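Local coordinates for carbonic anhydrase (Porphyridium purpureum, PDB 1DDZ), which probably catalyses the reversible hydration of carbon dioxide to hydrogencarbonate and a proton, using zinc, as a member of the beta-class carbonic anhydrase family, at residues D76-A81 with Y214-G219; D218-D223 with N299-M304; A316-P321 with A343-V348. All coordinates share one frame; numbering follows the deposited sequence.

Contact 1: residues D76-A81 with Y214-G219; sequences DSRVPA and YGVGDG. With ZN (zinc ion), chain C.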
ATOM      1  N   ASP A  76     -19.282   0.444  -4.582  1.00 21.39           N
ATOM      2  CA  ASP A  76     -20.571   0.031  -5.177  1.00 29.02           C
ATOM      3  C   ASP A  76     -21.694   0.658  -4.418  1.00 34.42           C
ATOM      4  O   ASP A  76     -22.578  -0.054  -3.965  1.00 38.81           O
ATOM      5  CB  ASP A  76     -20.801  -1.514  -5.278  1.00 31.82           C
ATOM      6  CG  ASP A  76     -20.077  -2.291  -4.201  1.00 34.68           C
ATOM      7  OD1 ASP A  76     -19.044  -2.879  -4.549  1.00 42.56           O
ATOM      8  OD2 ASP A  76     -20.506  -2.301  -3.011  1.00 31.87           O
ATOM      9  N   SER A  77     -21.715   1.977  -4.316  1.00 37.77           N
ATOM     10  CA  SER A  77     -22.778   2.628  -3.567  1.00 41.20           C
ATOM     11  C   SER A  77     -23.786   3.412  -4.361  1.00 41.21           C
ATOM     12  O   SER A  77     -23.473   4.240  -5.224  1.00 44.01           O
ATOM     13  CB  SER A  77     -22.198   3.423  -2.371  1.00 45.44           C
ATOM     14  OG  SER A  77     -21.791   2.435  -1.409  1.00 45.47           O
ATOM     15  N   ARG A  78     -25.027   3.048  -4.134  1.00 39.84           N
ATOM     16  CA  ARG A  78     -26.143   3.620  -4.860  1.00 40.09           C
ATOM     17  C   ARG A  78     -26.626   4.951  -4.368  1.00 35.91           C
ATOM     18  O   ARG A  78     -27.653   5.422  -4.835  1.00 40.65           O
ATOM     19  CB  ARG A  78     -27.323   2.636  -4.927  1.00 43.89           C
ATOM     20  CG  ARG A  78     -26.959   1.314  -5.573  1.00 48.28           C
ATOM     21  CD  ARG A  78     -28.078   0.327  -5.452  1.00 54.32           C
ATOM     22  NE  ARG A  78     -27.951  -0.751  -6.429  1.00 59.42           N
ATOM     23  CZ  ARG A  78     -28.714  -1.837  -6.447  1.00 64.68           C
ATOM     24  NH1 ARG A  78     -29.663  -2.000  -5.528  1.00 67.05           N
ATOM     25  NH2 ARG A  78     -28.560  -2.751  -7.400  1.00 68.90           N
ATOM     26  N   VAL A  79     -25.930   5.563  -3.425  1.00 30.06           N
ATOM     27  CA  VAL A  79     -26.341   6.873  -2.957  1.00 26.75           C
ATOM     28  C   VAL A  79     -25.185   7.813  -2.650  1.00 24.28           C
ATOM     29  O   VAL A  79     -24.304   7.487  -1.860  1.00 25.49           O
ATOM     30  CB  VAL A  79     -27.265   6.809  -1.720  1.00 24.18           C
ATOM     31  CG1 VAL A  79     -27.915   8.169  -1.488  1.00 19.24           C
ATOM     32  CG2 VAL A  79     -28.333   5.733  -1.890  1.00 20.64           C
ATOM     33  N   PRO A  80     -25.149   8.976  -3.320  1.00 23.19           N
ATOM     34  CA  PRO A  80     -24.077   9.942  -3.068  1.00 20.01           C
ATOM     35  C   PRO A  80     -24.092  10.392  -1.598  1.00 17.56           C
ATOM     36  O   PRO A  80     -25.156  10.646  -1.009  1.00 19.34           O
ATOM     37  CB  PRO A  80     -24.421  11.084  -4.044  1.00 17.03           C
ATOM     38  CG  PRO A  80     -24.985  10.333  -5.209  1.00 17.78           C
ATOM     39  CD  PRO A  80     -25.934   9.375  -4.509  1.00 19.38           C
ATOM     40  N   ALA A  81     -22.903  10.509  -1.032  1.00 14.52           N
ATOM     41  CA  ALA A  81     -22.718  10.897   0.341  1.00 12.39           C
ATOM     42  C   ALA A  81     -23.429  12.180   0.721  1.00 14.73           C
ATOM     43  O   ALA A  81     -24.098  12.224   1.759  1.00 19.09           O
ATOM     44  CB  ALA A  81     -21.247  11.008   0.639  1.00  7.80           C
ATOM     45  N   TYR A 214     -26.445   1.741   6.071  1.00  7.00           N
ATOM     46  CA  TYR A 214     -27.784   1.959   5.606  1.00  8.24           C
ATOM     47  C   TYR A 214     -28.076   0.889   4.598  1.00 10.07           C
ATOM     48  O   TYR A 214     -27.163   0.242   4.088  1.00 10.06           O
ATOM     49  CB  TYR A 214     -27.942   3.349   4.964  1.00 13.92           C
ATOM     50  CG  TYR A 214     -27.316   3.502   3.591  1.00 14.42           C
ATOM     51  CD1 TYR A 214     -28.095   3.417   2.415  1.00 17.25           C
ATOM     52  CD2 TYR A 214     -25.955   3.729   3.459  1.00 14.12           C
ATOM     53  CE1 TYR A 214     -27.506   3.560   1.124  1.00 14.33           C
ATOM     54  CE2 TYR A 214     -25.369   3.865   2.205  1.00 18.96           C
ATOM     55  CZ  TYR A 214     -26.135   3.780   1.044  1.00 17.76           C
ATOM     56  OH  TYR A 214     -25.399   3.901  -0.107  1.00 16.55           O
ATOM     57  N   GLY A 215     -29.352   0.666   4.342  1.00 10.73           N
ATOM     58  CA  GLY A 215     -29.747  -0.281   3.325  1.00 11.16           C
ATOM     59  C   GLY A 215     -30.360   0.622   2.281  1.00 12.63           C
ATOM     60  O   GLY A 215     -31.108   1.546   2.621  1.00 14.25           O
ATOM     61  N   VAL A 216     -30.059   0.379   1.013  1.00 16.83           N
ATOM     62  CA  VAL A 216     -30.575   1.218  -0.070  1.00 21.52           C
ATOM     63  C   VAL A 216     -32.108   1.193  -0.163  1.00 23.46           C
ATOM     64  O   VAL A 216     -32.709   2.098  -0.734  1.00 25.35           O
ATOM     65  CB  VAL A 216     -29.920   0.840  -1.434  1.00 24.08           C
ATOM     66  CG1 VAL A 216     -30.474  -0.466  -1.949  1.00 23.73           C
ATOM     67  CG2 VAL A 216     -30.108   1.949  -2.454  1.00 27.40           C
ATOM     68  N   GLY A 217     -32.734   0.182   0.438  1.00 23.42           N
ATOM     69  CA  GLY A 217     -34.187   0.076   0.414  1.00 20.63           C
ATOM     70  C   GLY A 217     -34.918   1.177   1.165  1.00 19.33           C
ATOM     71  O   GLY A 217     -36.115   1.323   1.001  1.00 21.87           O
ATOM     72  N   ASP A 218     -34.215   1.914   2.026  1.00 19.40           N
ATOM     73  CA  ASP A 218     -34.830   3.015   2.771  1.00 22.09           C
ATOM     74  C   ASP A 218     -33.915   4.245   2.912  1.00 24.09           C
ATOM     75  O   ASP A 218     -34.366   5.335   3.292  1.00 22.55           O
ATOM     76  CB  ASP A 218     -35.324   2.559   4.159  1.00 25.34           C
ATOM     77  CG  ASP A 218     -34.196   2.099   5.086  1.00 29.61           C
ATOM     78  OD1 ASP A 218     -34.524   1.640   6.200  1.00 31.08           O
ATOM     79  OD2 ASP A 218     -33.001   2.191   4.728  1.00 29.38           O
ATOM     80  N   GLY A 219     -32.628   4.053   2.624  1.00 21.18           N
ATOM     81  CA  GLY A 219     -31.670   5.138   2.711  1.00 19.95           C
ATOM     82  C   GLY A 219     -31.533   5.708   4.105  1.00 18.67           C
ATOM     83  O   GLY A 219     -31.037   6.818   4.272  1.00 21.02           O
TER
HETATM   84 ZN    ZN C   1     -20.171  -2.448  -1.171  1.00 28.56          ZN
HETATM   85  O   HOH W   1     -26.363   2.358  -1.924  1.00 35.75           O
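The Y214 ring points its hydroxyl end at the backbone of S77-V79, while V79 crosses the ring obliquely, its CG2 3.8 Å from Y214 CE1. CG of Y214 sits between the backbone N and carbonyl carbon (chi1 74°), which sends the ring from the end of strand 208-214 into the loop that follows strand 69-74. Its OH stops 3.7 Å from V79 N without a direct bond; a water joins the two segments instead, accepting from R78 N at 2.7 Å and lying 2.6 Å from Y214 OH. Farther out, V216 sets CG2 against the root of the R78 chain, 3.8 Å from R78 CB, and its CG1 comes to the guanidinium edge, 4.0 Å from R78 NH1. R78 runs extended from CG to NE, and its polar end continues to the loop of T318. Within 214-219, G215 O accepts from both G219 N and D218 N, folding the loop back on itself. Two residues before R78, D76 binds the zinc ion through OD2 at 1.9 Å, with C74, H130 and C133 completing the site. The chemistry is thus apolar packing plus one water bridge: the loop carrying a zinc ligand meets the loop between two strands of the same sheet without a direct hydrogen bond, the tyrosine hydroxyl reaching its backbone through a single bridging water.

Contact 2: residues D218-D223 with N299-M304; sequences DGKLRD and NWRQKM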
ATOM      1  N   ASP A 218     -34.215   1.914   2.026  1.00 19.40           N
ATOM      2  CA  ASP A 218     -34.830   3.015   2.771  1.00 22.09           C
ATOM      3  C   ASP A 218     -33.915   4.245   2.912  1.00 24.09           C
ATOM      4  O   ASP A 218     -34.366   5.335   3.292  1.00 22.55           O
ATOM      5  CB  ASP A 218     -35.324   2.559   4.159  1.00 25.34           C
ATOM      6  CG  ASP A 218     -34.196   2.099   5.086  1.00 29.61           C
ATOM      7  OD1 ASP A 218     -34.524   1.640   6.200  1.00 31.08           O
ATOM      8  OD2 ASP A 218     -33.001   2.191   4.728  1.00 29.38           O
ATOM      9  N   GLY A 219     -32.628   4.053   2.624  1.00 21.18           N
ATOM     10  CA  GLY A 219     -31.670   5.138   2.711  1.00 19.95           C
ATOM     11  C   GLY A 219     -31.533   5.708   4.105  1.00 18.67           C
ATOM     12  O   GLY A 219     -31.037   6.818   4.272  1.00 21.02           O
ATOM     13  N   LYS A 220     -31.861   4.917   5.120  1.00 18.73           N
ATOM     14  CA  LYS A 220     -31.800   5.402   6.487  1.00 16.31           C
ATOM     15  C   LYS A 220     -30.505   5.046   7.161  1.00 16.38           C
ATOM     16  O   LYS A 220     -30.157   3.876   7.286  1.00 17.99           O
ATOM     17  CB  LYS A 220     -32.984   4.865   7.286  1.00 20.37           C
ATOM     18  CG  LYS A 220     -33.115   5.491   8.653  1.00 26.86           C
ATOM     19  CD  LYS A 220     -34.414   5.123   9.332  1.00 31.96           C
ATOM     20  CE  LYS A 220     -34.651   6.083  10.484  1.00 42.21           C
ATOM     21  NZ  LYS A 220     -35.922   5.890  11.238  1.00 47.14           N
ATOM     22  N   LEU A 221     -29.789   6.059   7.619  1.00 15.89           N
ATOM     23  CA  LEU A 221     -28.515   5.819   8.277  1.00 17.01           C
ATOM     24  C   LEU A 221     -28.719   5.308   9.697  1.00 19.09           C
ATOM     25  O   LEU A 221     -29.514   5.879  10.452  1.00 20.87           O
ATOM     26  CB  LEU A 221     -27.684   7.098   8.318  1.00 15.07           C
ATOM     27  CG  LEU A 221     -27.220   7.699   6.991  1.00 13.70           C
ATOM     28  CD1 LEU A 221     -26.479   8.992   7.314  1.00 11.91           C
ATOM     29  CD2 LEU A 221     -26.319   6.739   6.220  1.00  7.00           C
ATOM     30  N   ARG A 222     -28.011   4.229  10.045  1.00 17.48           N
ATOM     31  CA  ARG A 222     -28.078   3.626  11.375  1.00 13.24           C
ATOM     32  C   ARG A 222     -26.754   3.916  12.042  1.00 15.35           C
ATOM     33  O   ARG A 222     -25.704   3.909  11.386  1.00 15.84           O
ATOM     34  CB  ARG A 222     -28.272   2.124  11.295  1.00 16.67           C
ATOM     35  CG  ARG A 222     -29.224   1.646  10.251  1.00 12.89           C
ATOM     36  CD  ARG A 222     -30.604   2.135  10.467  1.00 19.75           C
ATOM     37  NE  ARG A 222     -31.499   1.387   9.594  1.00 28.26           N
ATOM     38  CZ  ARG A 222     -32.817   1.349   9.736  1.00 30.24           C
ATOM     39  NH1 ARG A 222     -33.391   2.027  10.719  1.00 34.51           N
ATOM     40  NH2 ARG A 222     -33.559   0.617   8.909  1.00 27.10           N
ATOM     41  N   ASP A 223     -26.783   4.099  13.352  1.00 14.51           N
ATOM     42  CA  ASP A 223     -25.585   4.450  14.097  1.00 14.81           C
ATOM     43  C   ASP A 223     -24.722   3.269  14.517  1.00 16.17           C
ATOM     44  O   ASP A 223     -25.240   2.248  14.926  1.00 18.90           O
ATOM     45  CB  ASP A 223     -26.010   5.253  15.320  1.00 14.36           C
ATOM     46  CG  ASP A 223     -24.898   6.047  15.917  1.00 15.24           C
ATOM     47  OD1 ASP A 223     -23.790   6.033  15.353  1.00 23.79           O
ATOM     48  OD2 ASP A 223     -25.137   6.698  16.964  1.00 18.42           O
ATOM     49  N   ASN A 299     -34.720  14.012   7.122  1.00 22.41           N
ATOM     50  CA  ASN A 299     -35.435  15.051   6.361  1.00 26.71           C
ATOM     51  C   ASN A 299     -35.304  14.721   4.886  1.00 27.17           C
ATOM     52  O   ASN A 299     -36.293  14.687   4.147  1.00 28.92           O
ATOM     53  CB  ASN A 299     -34.866  16.451   6.624  1.00 31.52           C
ATOM     54  CG  ASN A 299     -35.092  16.927   8.050  1.00 40.32           C
ATOM     55  OD1 ASN A 299     -34.452  17.878   8.503  1.00 43.36           O
ATOM     56  ND2 ASN A 299     -36.005  16.269   8.773  1.00 48.90           N
ATOM     57  N   TRP A 300     -34.075  14.409   4.485  1.00 27.55           N
ATOM     58  CA  TRP A 300     -33.775  14.037   3.112  1.00 25.93           C
ATOM     59  C   TRP A 300     -34.690  12.902   2.646  1.00 28.90           C
ATOM     60  O   TRP A 300     -35.337  13.013   1.600  1.00 31.28           O
ATOM     61  CB  TRP A 300     -32.311  13.616   2.990  1.00 23.83           C
ATOM     62  CG  TRP A 300     -31.991  13.025   1.667  1.00 27.16           C
ATOM     63  CD1 TRP A 300     -31.958  13.678   0.462  1.00 30.27           C
ATOM     64  CD2 TRP A 300     -31.750  11.636   1.377  1.00 28.68           C
ATOM     65  NE1 TRP A 300     -31.729  12.775  -0.558  1.00 31.16           N
ATOM     66  CE2 TRP A 300     -31.597  11.515  -0.021  1.00 28.78           C
ATOM     67  CE3 TRP A 300     -31.655  10.480   2.170  1.00 23.84           C
ATOM     68  CZ2 TRP A 300     -31.353  10.293  -0.645  1.00 23.34           C
ATOM     69  CZ3 TRP A 300     -31.413   9.272   1.552  1.00 24.33           C
ATOM     70  CH2 TRP A 300     -31.264   9.184   0.159  1.00 27.07           C
ATOM     71  N   ARG A 301     -34.751  11.820   3.418  1.00 28.18           N
ATOM     72  CA  ARG A 301     -35.590  10.680   3.073  1.00 27.76           C
ATOM     73  C   ARG A 301     -37.042  11.064   2.852  1.00 28.19           C
ATOM     74  O   ARG A 301     -37.629  10.664   1.862  1.00 29.67           O
ATOM     75  CB  ARG A 301     -35.550   9.628   4.167  1.00 27.09           C
ATOM     76  CG  ARG A 301     -34.222   8.980   4.386  1.00 27.95           C
ATOM     77  CD  ARG A 301     -34.386   7.966   5.469  1.00 32.48           C
ATOM     78  NE  ARG A 301     -35.497   7.090   5.132  1.00 40.07           N
ATOM     79  CZ  ARG A 301     -36.513   6.820   5.939  1.00 41.40           C
ATOM     80  NH1 ARG A 301     -36.563   7.357   7.146  1.00 44.24           N
ATOM     81  NH2 ARG A 301     -37.475   6.003   5.535  1.00 45.71           N
ATOM     82  N   GLN A 302     -37.629  11.803   3.789  1.00 30.92           N
ATOM     83  CA  GLN A 302     -39.025  12.225   3.676  1.00 33.14           C
ATOM     84  C   GLN A 302     -39.254  13.029   2.406  1.00 36.54           C
ATOM     85  O   GLN A 302     -40.214  12.803   1.679  1.00 37.08           O
ATOM     86  CB  GLN A 302     -39.440  13.045   4.899  1.00 35.90           C
ATOM     87  CG  GLN A 302     -39.487  12.239   6.185  1.00 34.46           C
ATOM     88  CD  GLN A 302     -40.233  10.933   6.001  1.00 39.12           C
ATOM     89  OE1 GLN A 302     -41.174  10.848   5.221  1.00 43.12           O
ATOM     90  NE2 GLN A 302     -39.787   9.896   6.687  1.00 37.72           N
ATOM     91  N   LYS A 303     -38.326  13.936   2.112  1.00 37.77           N
ATOM     92  CA  LYS A 303     -38.390  14.770   0.918  1.00 36.81           C
ATOM     93  C   LYS A 303     -38.421  13.898  -0.334  1.00 39.69           C
ATOM     94  O   LYS A 303     -39.157  14.172  -1.278  1.00 41.81           O
ATOM     95  CB  LYS A 303     -37.162  15.664   0.873  1.00 38.42           C
ATOM     96  CG  LYS A 303     -37.454  17.133   0.756  1.00 38.55           C
ATOM     97  CD  LYS A 303     -36.496  17.956   1.620  1.00 36.34           C
ATOM     98  CE  LYS A 303     -35.023  17.719   1.293  1.00 34.06           C
ATOM     99  NZ  LYS A 303     -34.133  18.556   2.152  1.00 36.90           N
ATOM    100  N   MET A 304     -37.597  12.858  -0.338  1.00 40.51           N
ATOM    101  CA  MET A 304     -37.518  11.926  -1.461  1.00 40.78           C
ATOM    102  C   MET A 304     -38.802  11.138  -1.610  1.00 41.54           C
ATOM    103  O   MET A 304     -39.302  10.968  -2.719  1.00 40.90           O
ATOM    104  CB  MET A 304     -36.367  10.945  -1.261  1.00 39.30           C
ATOM    105  CG  MET A 304     -35.009  11.570  -1.370  1.00 41.18           C
ATOM    106  SD  MET A 304     -34.833  12.416  -2.957  1.00 46.01           S
ATOM    107  CE  MET A 304     -34.465  14.079  -2.398  1.00 43.11           C
TER
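The indole of W300 turns its edge to G219, whose O lies in the ring plane 3.7 Å from W300 CZ3, while CG of M304, one helical turn on, covers one face. The guanidinium of R301 has CB of K220 over one face and D218 O near its edge, tilted out of the plane. An Asx turn shapes the loop met by helix 292-307: D218 OD2 accepts from K220 N at 3.0 Å, approached from above the carboxylate plane. OD1 of the same carboxylate forms a salt bridge with NH2 of R222, whose guanidinium has K220 CB over one face. G219 has positive phi (62°), and a side chain here would probably crowd W300 CZ3, so the glycine lets the turn lie close to the helix. K220 crosses R301 at a slant, its CD 3.8 Å from R301 NH1; the like charges are probably offset by E298, which forms a salt bridge with R301 NH1 and a long, weak ion pair with K220. The contact thus joins the turn before strand 222-227 to a helix of the chain's second half. A bend at chi3 (52°) brings R301 NE to D218 O, in a hydrogen bond that is short at 2.8 Å but clearly bent, its N-H...O angle 136°.

Contact 3: residues A316-P321 with A343-V348; sequences AHTQTP and AGEVFV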
ATOM      1  N   ALA A 316     -33.129   0.538  -5.214  1.00 39.61           N
ATOM      2  CA  ALA A 316     -32.712  -0.821  -4.884  1.00 42.23           C
ATOM      3  C   ALA A 316     -32.830  -1.834  -6.027  1.00 46.09           C
ATOM      4  O   ALA A 316     -32.529  -3.020  -5.849  1.00 48.77           O
ATOM      5  CB  ALA A 316     -33.490  -1.316  -3.687  1.00 39.85           C
ATOM      6  N   HIS A 317     -33.250  -1.380  -7.201  1.00 49.11           N
ATOM      7  CA  HIS A 317     -33.411  -2.266  -8.348  1.00 51.94           C
ATOM      8  C   HIS A 317     -32.398  -2.009  -9.449  1.00 53.96           C
ATOM      9  O   HIS A 317     -32.119  -2.916 -10.244  1.00 55.80           O
ATOM     10  CB  HIS A 317     -34.822  -2.140  -8.936  1.00 53.31           C
ATOM     11  CG  HIS A 317     -35.899  -2.720  -8.076  1.00 54.60           C
ATOM     12  ND1 HIS A 317     -35.720  -3.864  -7.320  1.00 55.19           N
ATOM     13  CD2 HIS A 317     -37.178  -2.331  -7.862  1.00 55.31           C
ATOM     14  CE1 HIS A 317     -36.841  -4.151  -6.686  1.00 56.95           C
ATOM     15  NE2 HIS A 317     -37.742  -3.235  -6.999  1.00 57.08           N
ATOM     16  N   THR A 318     -31.854  -0.787  -9.494  1.00 55.45           N
ATOM     17  CA  THR A 318     -30.880  -0.386 -10.519  1.00 52.98           C
ATOM     18  C   THR A 318     -29.879  -1.490 -10.897  1.00 54.51           C
ATOM     19  O   THR A 318     -29.303  -2.173 -10.042  1.00 54.99           O
ATOM     20  CB  THR A 318     -30.153   0.938 -10.157  1.00 48.84           C
ATOM     21  OG1 THR A 318     -29.224   1.286 -11.192  1.00 49.23           O
ATOM     22  CG2 THR A 318     -29.428   0.801  -8.857  1.00 42.55           C
ATOM     23  N   GLN A 319     -29.735  -1.694 -12.202  1.00 56.64           N
ATOM     24  CA  GLN A 319     -28.851  -2.724 -12.736  1.00 56.46           C
ATOM     25  C   GLN A 319     -27.366  -2.491 -12.469  1.00 51.30           C
ATOM     26  O   GLN A 319     -26.953  -1.360 -12.214  1.00 51.05           O
ATOM     27  CB  GLN A 319     -29.105  -2.906 -14.244  1.00 62.71           C
ATOM     28  CG  GLN A 319     -28.846  -1.667 -15.121  1.00 69.46           C
ATOM     29  CD  GLN A 319     -29.082  -1.914 -16.624  1.00 74.76           C
ATOM     30  OE1 GLN A 319     -28.730  -1.074 -17.462  1.00 77.67           O
ATOM     31  NE2 GLN A 319     -29.678  -3.058 -16.965  1.00 75.77           N
ATOM     32  N   THR A 320     -26.585  -3.572 -12.541  1.00 44.06           N
ATOM     33  CA  THR A 320     -25.134  -3.545 -12.350  1.00 37.86           C
ATOM     34  C   THR A 320     -24.536  -2.405 -13.173  1.00 31.39           C
ATOM     35  O   THR A 320     -24.901  -2.192 -14.326  1.00 30.52           O
ATOM     36  CB  THR A 320     -24.490  -4.899 -12.805  1.00 38.33           C
ATOM     37  OG1 THR A 320     -24.881  -5.936 -11.904  1.00 40.33           O
ATOM     38  CG2 THR A 320     -22.975  -4.828 -12.834  1.00 36.79           C
ATOM     39  N   PRO A 321     -23.627  -1.643 -12.571  1.00 29.39           N
ATOM     40  CA  PRO A 321     -22.990  -0.523 -13.256  1.00 28.64           C
ATOM     41  C   PRO A 321     -22.184  -0.942 -14.465  1.00 25.31           C
ATOM     42  O   PRO A 321     -21.456  -1.922 -14.409  1.00 27.62           O
ATOM     43  CB  PRO A 321     -22.085   0.069 -12.164  1.00 30.96           C
ATOM     44  CG  PRO A 321     -21.789  -1.113 -11.277  1.00 31.53           C
ATOM     45  CD  PRO A 321     -23.143  -1.753 -11.182  1.00 30.18           C
ATOM     46  N   ALA A 343     -28.582   7.067  -9.664  1.00 35.72           N
ATOM     47  CA  ALA A 343     -27.689   6.777  -8.551  1.00 37.82           C
ATOM     48  C   ALA A 343     -27.433   5.271  -8.505  1.00 38.37           C
ATOM     49  O   ALA A 343     -28.374   4.494  -8.360  1.00 43.19           O
ATOM     50  CB  ALA A 343     -28.327   7.246  -7.246  1.00 34.94           C
ATOM     51  N   GLY A 344     -26.184   4.859  -8.694  1.00 36.45           N
ATOM     52  CA  GLY A 344     -25.896   3.439  -8.647  1.00 35.24           C
ATOM     53  C   GLY A 344     -25.672   2.751  -9.974  1.00 34.10           C
ATOM     54  O   GLY A 344     -25.628   1.523 -10.052  1.00 34.70           O
ATOM     55  N   GLU A 345     -25.568   3.519 -11.042  1.00 32.00           N
ATOM     56  CA  GLU A 345     -25.292   2.882 -12.310  1.00 28.64           C
ATOM     57  C   GLU A 345     -23.836   3.083 -12.646  1.00 22.49           C
ATOM     58  O   GLU A 345     -23.361   2.648 -13.681  1.00 24.66           O
ATOM     59  CB  GLU A 345     -26.223   3.368 -13.396  1.00 34.33           C
ATOM     60  CG  GLU A 345     -27.584   2.730 -13.254  1.00 39.78           C
ATOM     61  CD  GLU A 345     -28.521   3.048 -14.390  1.00 45.19           C
ATOM     62  OE1 GLU A 345     -28.107   3.759 -15.336  1.00 42.59           O
ATOM     63  OE2 GLU A 345     -29.681   2.576 -14.331  1.00 51.03           O
ATOM     64  N   VAL A 346     -23.116   3.726 -11.732  1.00 21.42           N
ATOM     65  CA  VAL A 346     -21.689   3.939 -11.900  1.00 18.49           C
ATOM     66  C   VAL A 346     -20.944   3.537 -10.621  1.00 18.09           C
ATOM     67  O   VAL A 346     -21.396   3.823  -9.512  1.00 17.29           O
ATOM     68  CB  VAL A 346     -21.309   5.381 -12.471  1.00 19.04           C
ATOM     69  CG1 VAL A 346     -22.522   6.242 -12.690  1.00 19.61           C
ATOM     70  CG2 VAL A 346     -20.293   6.071 -11.638  1.00 17.23           C
ATOM     71  N   PHE A 347     -19.917   2.711 -10.814  1.00 15.93           N
ATOM     72  CA  PHE A 347     -19.041   2.192  -9.762  1.00 13.68           C
ATOM     73  C   PHE A 347     -18.019   3.305  -9.599  1.00 12.35           C
ATOM     74  O   PHE A 347     -17.407   3.702 -10.581  1.00 19.38           O
ATOM     75  CB  PHE A 347     -18.372   0.919 -10.297  1.00 17.14           C
ATOM     76  CG  PHE A 347     -17.857  -0.011  -9.238  1.00 19.70           C
ATOM     77  CD1 PHE A 347     -18.731  -0.648  -8.367  1.00 18.86           C
ATOM     78  CD2 PHE A 347     -16.487  -0.273  -9.134  1.00 20.77           C
ATOM     79  CE1 PHE A 347     -18.243  -1.541  -7.404  1.00 21.00           C
ATOM     80  CE2 PHE A 347     -15.986  -1.164  -8.174  1.00 21.76           C
ATOM     81  CZ  PHE A 347     -16.869  -1.799  -7.307  1.00 21.59           C
ATOM     82  N   VAL A 348     -17.773   3.774  -8.379  1.00 13.16           N
ATOM     83  CA  VAL A 348     -16.868   4.899  -8.160  1.00  7.00           C
ATOM     84  C   VAL A 348     -15.678   4.727  -7.229  1.00 11.87           C
ATOM     85  O   VAL A 348     -15.796   4.177  -6.135  1.00 14.27           O
ATOM     86  CB  VAL A 348     -17.662   6.134  -7.640  1.00 10.46           C
ATOM     87  CG1 VAL A 348     -16.748   7.341  -7.481  1.00  7.51           C
ATOM     88  CG2 VAL A 348     -18.790   6.483  -8.569  1.00  7.61           C
TER
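T318 and E345 meet at an angle, the threonine OG1 lying 3.0 Å from E345 CG. A weak hydrogen bond, 3.4 Å long, runs from T318 OG1 to E345 OE2. The pair joins the loop between helix 311-315 and strand 323-328 to the lead-in of strand 346-351, the parallel neighbour of strand 323-328 in the second beta-carbonic anhydrase sheet. With chi1 at -180°, opposite the backbone N, T318 OG1 is placed against the E345 chain, leaving the methyl CG2 to meet the backbone carbonyls of A343 and G344, 3.9 Å from A343 O. G344 gives that methyl room: a CB there would be tight against it, and the backbone angles of the residue (phi 104°) also favour glycine. With a glycine in place of T318, E345 OE2 would probably lose its weak hydroxyl partner and a gap would open beside the A343-G344 carbonyls. At the other end of the loop P321 rests on the start of the strand, its CA 3.2 Å from E345 O and its CB 3.7 Å from F347 N. Around this first shell, R78 reaches T318 from the zinc loop of the first half. F347 is held by backbone hydrogen bonds to I323 and W325, the parallel pairing of strands 346-351 and 323-328, and its ring meets that of Y369 with the planes about 20° apart. V348 bonds through its backbone to A75 of the first half. The F347 ring also touches D76, a zinc ligand there, so the second half of the chain contributes to the surroundings of the first metal. Where the loop passes into strand 323-328, the pyrrolidine CG of P321 lies 4.1 Å from F347 CB.

All three contacts are partly buried, but they lie at different depths: from contact centre to chain centre is about 15 Å for contact 1, 17 Å for contact 3 and 22 Å for contact 2, the most peripheral. Contacts 1 and 2 share D218 and G219: the loop before strand 222-227 faces the zinc loop on one hand and helix 292-307 on the other, and V79 of contact 1 packs on W300 of contact 2. Contact 3 meets contact 1 where R78 NH2 approaches T318 O at 2.8 Å, but does not touch contact 2. Contact 1, which carries the zinc ligand D76, relies on apolar groups and a water, contact 2 on an arginine gripping a backbone carbonyl beside a lysine, and contact 3 on proline packing and a weak hydroxyl-carboxylate bond.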